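Long-range contact in mitogen activated protein kinase, putative (Leishmania donovani, PDB 4QNY), which probably phosphorylates protein substrates as a mitogen-activated protein kinase, and here holds an ATP analogue and a magnesium ion: residues E10-Y22 against N88-Y102. Numbering follows the deposited sequence.
Sequences ELQAEVCRLDDRY and NILTPEDPENFDHFY
Val15 on Tyr102, and Leu18 on Leu90 and Tyr102, make the apolar part of this contact, in which the N-terminal helix and the turn that follows it pack on the five-stranded antiparallel sheet of the kinase N-lobe. Val15 CG2 sits over one face of the Tyr102 ring, 3.8 Å from its centroid, a CH-pi contact. Leu18 divides its branches: CD1 reaches Tyr102 CD2 at 3.5 Å and leans on Leu90 CB, while CD2 rests against the Thr91-Pro92 peptide. Leu90 CD1 in turn meets Tyr22 CE2 at 3.7 Å.

Two direct hydrogen bonds cross at the ends of this apolar patch. Tyr102 OH donates to Glu14 OE1 (2.7 Å), nearly along the C-O axis, and Arg53 forms a salt bridge to the same oxygen. With CG anti to the backbone N (chi1 -164°), the extended Glu14 chain also lays its carboxylate flat over one face of His100, the planes 18° apart. Asp99 OD2 accepts from His100 ND1, and a water joins NE2 to Glu14 O, so the imidazole is held at both nitrogens. At the other end, Asn88 ND2 donates to Tyr22 OH (3.1 Å).

Helix 8-16 thus covers the start of strand 101-106, and the turn after it, with Tyr22, covers the end of edge strand 86-90, while Ile89 and Phe101 face helix 62-77 on the other side of the sheet.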
loop_
_atom_site.group_PDB
_atom_site.type_symbol
_atom_site.label_atom_id
_atom_site.label_comp_id
_atom_site.label_asym_id
_atom_site.label_seq_id
_atom_site.Cartn_x
_atom_site.Cartn_y
_atom_site.Cartn_z
ATOM N N GLU A 10 -11.758 26.134 -7.964
ATOM C CA GLU A 10 -10.392 26.616 -7.803
ATOM C C GLU A 10 -9.411 25.581 -8.341
ATOM O O GLU A 10 -8.394 25.925 -8.943
ATOM C CB GLU A 10 -10.092 26.925 -6.337
ATOM C CG GLU A 10 -8.760 27.622 -6.123
ATOM C CD GLU A 10 -8.477 27.914 -4.664
ATOM O OE1 GLU A 10 -9.440 28.014 -3.873
ATOM O OE2 GLU A 10 -7.286 28.039 -4.307
ATOM N N LEU A 11 -9.725 24.310 -8.123
ATOM C CA LEU A 11 -8.896 23.224 -8.631
ATOM C C LEU A 11 -9.000 23.135 -10.150
ATOM O O LEU A 11 -8.012 22.869 -10.834
ATOM C CB LEU A 11 -9.300 21.894 -7.991
ATOM C CG LEU A 11 -9.100 21.766 -6.480
ATOM C CD1 LEU A 11 -9.850 20.557 -5.943
ATOM C CD2 LEU A 11 -7.620 21.672 -6.141
ATOM N N GLN A 12 -10.202 23.368 -10.670
ATOM C CA GLN A 12 -10.445 23.327 -12.110
ATOM C C GLN A 12 -9.654 24.400 -12.846
ATOM O O GLN A 12 -9.042 24.131 -13.879
ATOM C CB GLN A 12 -11.939 23.488 -12.401
ATOM C CG GLN A 12 -12.293 23.498 -13.882
ATOM C CD GLN A 12 -12.166 22.130 -14.525
ATOM O OE1 GLN A 12 -13.081 21.307 -14.447
ATOM N NE2 GLN A 12 -11.032 21.880 -15.169
ATOM N N ALA A 13 -9.673 25.616 -12.307
ATOM C CA ALA A 13 -8.930 26.727 -12.889
ATOM C C ALA A 13 -7.432 26.448 -12.856
ATOM O O ALA A 13 -6.703 26.798 -13.784
ATOM C CB ALA A 13 -9.246 28.021 -12.154
ATOM N N GLU A 14 -6.986 25.808 -11.782
ATOM C CA GLU A 14 -5.581 25.455 -11.618
ATOM C C GLU A 14 -5.149 24.413 -12.649
ATOM O O GLU A 14 -4.073 24.519 -13.239
ATOM C CB GLU A 14 -5.330 24.934 -10.202
ATOM C CG GLU A 14 -3.868 24.899 -9.794
ATOM C CD GLU A 14 -3.668 24.333 -8.401
ATOM O OE1 GLU A 14 -4.101 23.187 -8.157
ATOM O OE2 GLU A 14 -3.084 25.035 -7.548
ATOM N N VAL A 15 -5.996 23.411 -12.864
ATOM C CA VAL A 15 -5.710 22.347 -13.822
ATOM C C VAL A 15 -5.713 22.875 -15.257
ATOM O O VAL A 15 -4.877 22.483 -16.073
ATOM C CB VAL A 15 -6.725 21.187 -13.688
ATOM C CG1 VAL A 15 -6.635 20.235 -14.875
ATOM C CG2 VAL A 15 -6.500 20.439 -12.383
ATOM N N CYS A 16 -6.646 23.775 -15.554
ATOM C CA CYS A 16 -6.753 24.360 -16.888
ATOM C C CYS A 16 -5.490 25.127 -17.281
ATOM O O CYS A 16 -5.139 25.196 -18.460
ATOM C CB CYS A 16 -7.972 25.283 -16.972
ATOM S SG CYS A 16 -9.564 24.423 -17.011
ATOM N N ARG A 17 -4.807 25.695 -16.293
ATOM C CA ARG A 17 -3.558 26.409 -16.542
ATOM C C ARG A 17 -2.412 25.432 -16.799
ATOM O O ARG A 17 -1.325 25.830 -17.218
ATOM C CB ARG A 17 -3.217 27.333 -15.369
ATOM C CG ARG A 17 -4.119 28.556 -15.265
ATOM C CD ARG A 17 -3.586 29.570 -14.263
ATOM N NE ARG A 17 -3.755 29.127 -12.882
ATOM C CZ ARG A 17 -4.819 29.405 -12.136
ATOM N NH1 ARG A 17 -5.813 30.126 -12.637
ATOM N NH2 ARG A 17 -4.891 28.962 -10.887
ATOM N N LEU A 18 -2.664 24.153 -16.543
ATOM C CA LEU A 18 -1.695 23.106 -16.839
ATOM C C LEU A 18 -2.072 22.394 -18.132
ATOM O O LEU A 18 -1.272 22.302 -19.062
ATOM C CB LEU A 18 -1.613 22.102 -15.687
ATOM C CG LEU A 18 -1.189 22.658 -14.329
ATOM C CD1 LEU A 18 -1.285 21.581 -13.264
ATOM C CD2 LEU A 18 0.220 23.221 -14.399
ATOM N N ASP A 19 -3.302 21.890 -18.178
ATOM C CA ASP A 19 -3.816 21.215 -19.361
ATOM C C ASP A 19 -5.336 21.339 -19.409
ATOM O O ASP A 19 -6.030 20.970 -18.460
ATOM C CB ASP A 19 -3.395 19.743 -19.369
ATOM C CG ASP A 19 -3.435 19.129 -20.758
ATOM O OD1 ASP A 19 -4.306 19.520 -21.562
ATOM O OD2 ASP A 19 -2.591 18.253 -21.046
ATOM N N ASP A 20 -5.847 21.857 -20.522
ATOM C CA ASP A 20 -7.273 22.123 -20.672
ATOM C C ASP A 20 -8.086 20.840 -20.853
ATOM O O ASP A 20 -9.317 20.873 -20.861
ATOM C CB ASP A 20 -7.509 23.060 -21.859
ATOM C CG ASP A 20 -8.512 24.155 -21.548
ATOM O OD1 ASP A 20 -8.654 24.512 -20.359
ATOM O OD2 ASP A 20 -9.154 24.661 -22.492
ATOM N N ARG A 21 -7.387 19.716 -20.990
ATOM C CA ARG A 21 -8.015 18.420 -21.236
ATOM C C ARG A 21 -9.020 17.999 -20.166
ATOM O O ARG A 21 -10.118 17.543 -20.480
ATOM C CB ARG A 21 -6.939 17.334 -21.360
ATOM C CG ARG A 21 -6.283 17.256 -22.726
ATOM C CD ARG A 21 -5.043 16.368 -22.719
ATOM N NE ARG A 21 -5.340 14.972 -22.402
ATOM C CZ ARG A 21 -4.592 13.945 -22.792
ATOM N NH1 ARG A 21 -3.505 14.153 -23.523
ATOM N NH2 ARG A 21 -4.931 12.708 -22.458
ATOM N N TYR A 22 -8.639 18.165 -18.904
ATOM C CA TYR A 22 -9.345 17.514 -17.806
ATOM C C TYR A 22 -10.478 18.339 -17.199
ATOM O O TYR A 22 -10.280 19.476 -16.768
ATOM C CB TYR A 22 -8.338 17.131 -16.720
ATOM C CG TYR A 22 -7.206 16.281 -17.253
ATOM C CD1 TYR A 22 -7.387 14.927 -17.498
ATOM C CD2 TYR A 22 -5.963 16.837 -17.528
ATOM C CE1 TYR A 22 -6.360 14.145 -17.994
ATOM C CE2 TYR A 22 -4.928 16.063 -18.025
ATOM C CZ TYR A 22 -5.133 14.718 -18.255
ATOM O OH TYR A 22 -4.109 13.943 -18.748
ATOM N N ASN A 88 -0.620 10.582 -17.065
ATOM C CA ASN A 88 0.005 11.880 -17.309
ATOM C C ASN A 88 0.645 12.496 -16.066
ATOM O O ASN A 88 0.329 12.120 -14.937
ATOM C CB ASN A 88 -1.028 12.853 -17.885
ATOM C CG ASN A 88 -0.413 13.869 -18.827
ATOM O OD1 ASN A 88 0.766 14.204 -18.716
ATOM N ND2 ASN A 88 -1.213 14.368 -19.762
ATOM N N ILE A 89 1.553 13.444 -16.293
ATOM C CA ILE A 89 2.165 14.224 -15.220
ATOM C C ILE A 89 2.078 15.714 -15.546
ATOM O O ILE A 89 2.810 16.215 -16.399
ATOM C CB ILE A 89 3.643 13.841 -14.997
ATOM C CG1 ILE A 89 3.785 12.341 -14.725
ATOM C CG2 ILE A 89 4.234 14.648 -13.848
ATOM C CD1 ILE A 89 3.189 11.900 -13.407
ATOM N N LEU A 90 1.182 16.418 -14.862
ATOM C CA LEU A 90 0.963 17.838 -15.121
ATOM C C LEU A 90 1.815 18.716 -14.212
ATOM O O LEU A 90 1.635 18.725 -12.996
ATOM C CB LEU A 90 -0.515 18.189 -14.948
ATOM C CG LEU A 90 -1.506 17.355 -15.760
ATOM C CD1 LEU A 90 -2.928 17.844 -15.529
ATOM C CD2 LEU A 90 -1.156 17.387 -17.240
ATOM N N THR A 91 2.736 19.461 -14.813
ATOM C CA THR A 91 3.632 20.339 -14.071
ATOM C C THR A 91 3.594 21.764 -14.622
ATOM O O THR A 91 3.418 21.959 -15.822
ATOM C CB THR A 91 5.075 19.818 -14.120
ATOM O OG1 THR A 91 5.435 19.575 -15.483
ATOM C CG2 THR A 91 5.206 18.521 -13.332
ATOM N N PRO A 92 3.751 22.765 -13.740
ATOM C CA PRO A 92 3.794 24.170 -14.168
ATOM C C PRO A 92 5.018 24.473 -15.026
ATOM O O PRO A 92 6.125 24.053 -14.687
ATOM C CB PRO A 92 3.852 24.942 -12.845
ATOM C CG PRO A 92 3.340 23.988 -11.816
ATOM C CD PRO A 92 3.786 22.638 -12.275
ATOM N N GLU A 93 4.819 25.198 -16.122
ATOM C CA GLU A 93 5.909 25.532 -17.032
ATOM C C GLU A 93 6.908 26.491 -16.390
ATOM O O GLU A 93 8.101 26.450 -16.688
ATOM C CB GLU A 93 5.359 26.137 -18.324
ATOM N N ASP A 94 6.414 27.353 -15.508
ATOM C CA ASP A 94 7.265 28.324 -14.830
ATOM C C ASP A 94 7.758 27.772 -13.495
ATOM O O ASP A 94 6.956 27.465 -12.613
ATOM C CB ASP A 94 6.506 29.637 -14.616
ATOM C CG ASP A 94 7.430 30.816 -14.358
ATOM O OD1 ASP A 94 8.586 30.600 -13.939
ATOM O OD2 ASP A 94 6.993 31.967 -14.570
ATOM N N PRO A 95 9.087 27.639 -13.346
ATOM C CA PRO A 95 9.694 27.188 -12.088
ATOM C C PRO A 95 9.359 28.112 -10.919
ATOM O O PRO A 95 9.396 27.680 -9.767
ATOM C CB PRO A 95 11.198 27.210 -12.392
ATOM C CG PRO A 95 11.344 28.092 -13.593
ATOM C CD PRO A 95 10.100 27.874 -14.388
ATOM N N GLU A 96 9.033 29.365 -11.220
ATOM C CA GLU A 96 8.629 30.322 -10.196
ATOM C C GLU A 96 7.216 30.031 -9.697
ATOM O O GLU A 96 6.814 30.502 -8.632
ATOM C CB GLU A 96 8.713 31.752 -10.734
ATOM N N ASN A 97 6.468 29.253 -10.473
ATOM C CA ASN A 97 5.108 28.877 -10.105
ATOM C C ASN A 97 5.017 27.435 -9.614
ATOM O O ASN A 97 3.972 27.002 -9.130
ATOM C CB ASN A 97 4.156 29.075 -11.289
ATOM C CG ASN A 97 4.054 30.525 -11.721
ATOM O OD1 ASN A 97 4.195 31.439 -10.910
ATOM N ND2 ASN A 97 3.803 30.742 -13.008
ATOM N N PHE A 98 6.114 26.695 -9.737
ATOM C CA PHE A 98 6.118 25.284 -9.363
ATOM C C PHE A 98 6.071 25.116 -7.848
ATOM O O PHE A 98 7.105 24.961 -7.195
ATOM C CB PHE A 98 7.349 24.573 -9.942
ATOM C CG PHE A 98 7.215 23.069 -10.006
ATOM C CD1 PHE A 98 7.330 22.407 -11.217
ATOM C CD2 PHE A 98 6.980 22.322 -8.864
ATOM C CE1 PHE A 98 7.207 21.030 -11.284
ATOM C CE2 PHE A 98 6.855 20.951 -8.929
ATOM C CZ PHE A 98 6.970 20.303 -10.137
ATOM N N ASP A 99 4.864 25.131 -7.295
ATOM C CA ASP A 99 4.660 24.843 -5.884
ATOM C C ASP A 99 3.610 23.748 -5.736
ATOM O O ASP A 99 3.113 23.486 -4.642
ATOM C CB ASP A 99 4.243 26.105 -5.124
ATOM C CG ASP A 99 2.923 26.673 -5.609
ATOM O OD1 ASP A 99 2.318 27.479 -4.874
ATOM O OD2 ASP A 99 2.489 26.315 -6.726
ATOM N N HIS A 100 3.285 23.116 -6.860
ATOM C CA HIS A 100 2.286 22.054 -6.913
ATOM C C HIS A 100 2.338 21.361 -8.270
ATOM O O HIS A 100 2.865 21.916 -9.231
ATOM C CB HIS A 100 0.883 22.613 -6.677
ATOM C CG HIS A 100 0.310 23.311 -7.870
ATOM N ND1 HIS A 100 0.661 24.596 -8.222
ATOM C CD2 HIS A 100 -0.580 22.896 -8.803
ATOM C CE1 HIS A 100 0.007 24.947 -9.315
ATOM N NE2 HIS A 100 -0.750 23.931 -9.689
ATOM N N PHE A 101 1.782 20.155 -8.346
ATOM C CA PHE A 101 1.633 19.463 -9.623
ATOM C C PHE A 101 0.648 18.303 -9.495
ATOM O O PHE A 101 0.310 17.884 -8.387
ATOM C CB PHE A 101 2.989 18.970 -10.144
ATOM C CG PHE A 101 3.490 17.725 -9.475
ATOM C CD1 PHE A 101 4.148 17.791 -8.260
ATOM C CD2 PHE A 101 3.328 16.487 -10.077
ATOM C CE1 PHE A 101 4.620 16.647 -7.649
ATOM C CE2 PHE A 101 3.795 15.342 -9.471
ATOM C CZ PHE A 101 4.443 15.421 -8.255
ATOM N N TYR A 102 0.189 17.793 -10.634
ATOM C CA TYR A 102 -0.846 16.764 -10.652
ATOM C C TYR A 102 -0.362 15.427 -11.202
ATOM O O TYR A 102 0.364 15.372 -12.196
ATOM C CB TYR A 102 -2.049 17.240 -11.470
ATOM C CG TYR A 102 -2.942 18.213 -10.738
ATOM C CD1 TYR A 102 -4.057 17.770 -10.039
ATOM C CD2 TYR A 102 -2.670 19.575 -10.741
ATOM C CE1 TYR A 102 -4.877 18.655 -9.368
ATOM C CE2 TYR A 102 -3.485 20.468 -10.071
ATOM C CZ TYR A 102 -4.587 20.001 -9.387
ATOM O OH TYR A 102 -5.403 20.882 -8.717
HETATM O O HOH W 1 -1.473 25.295 -12.221
#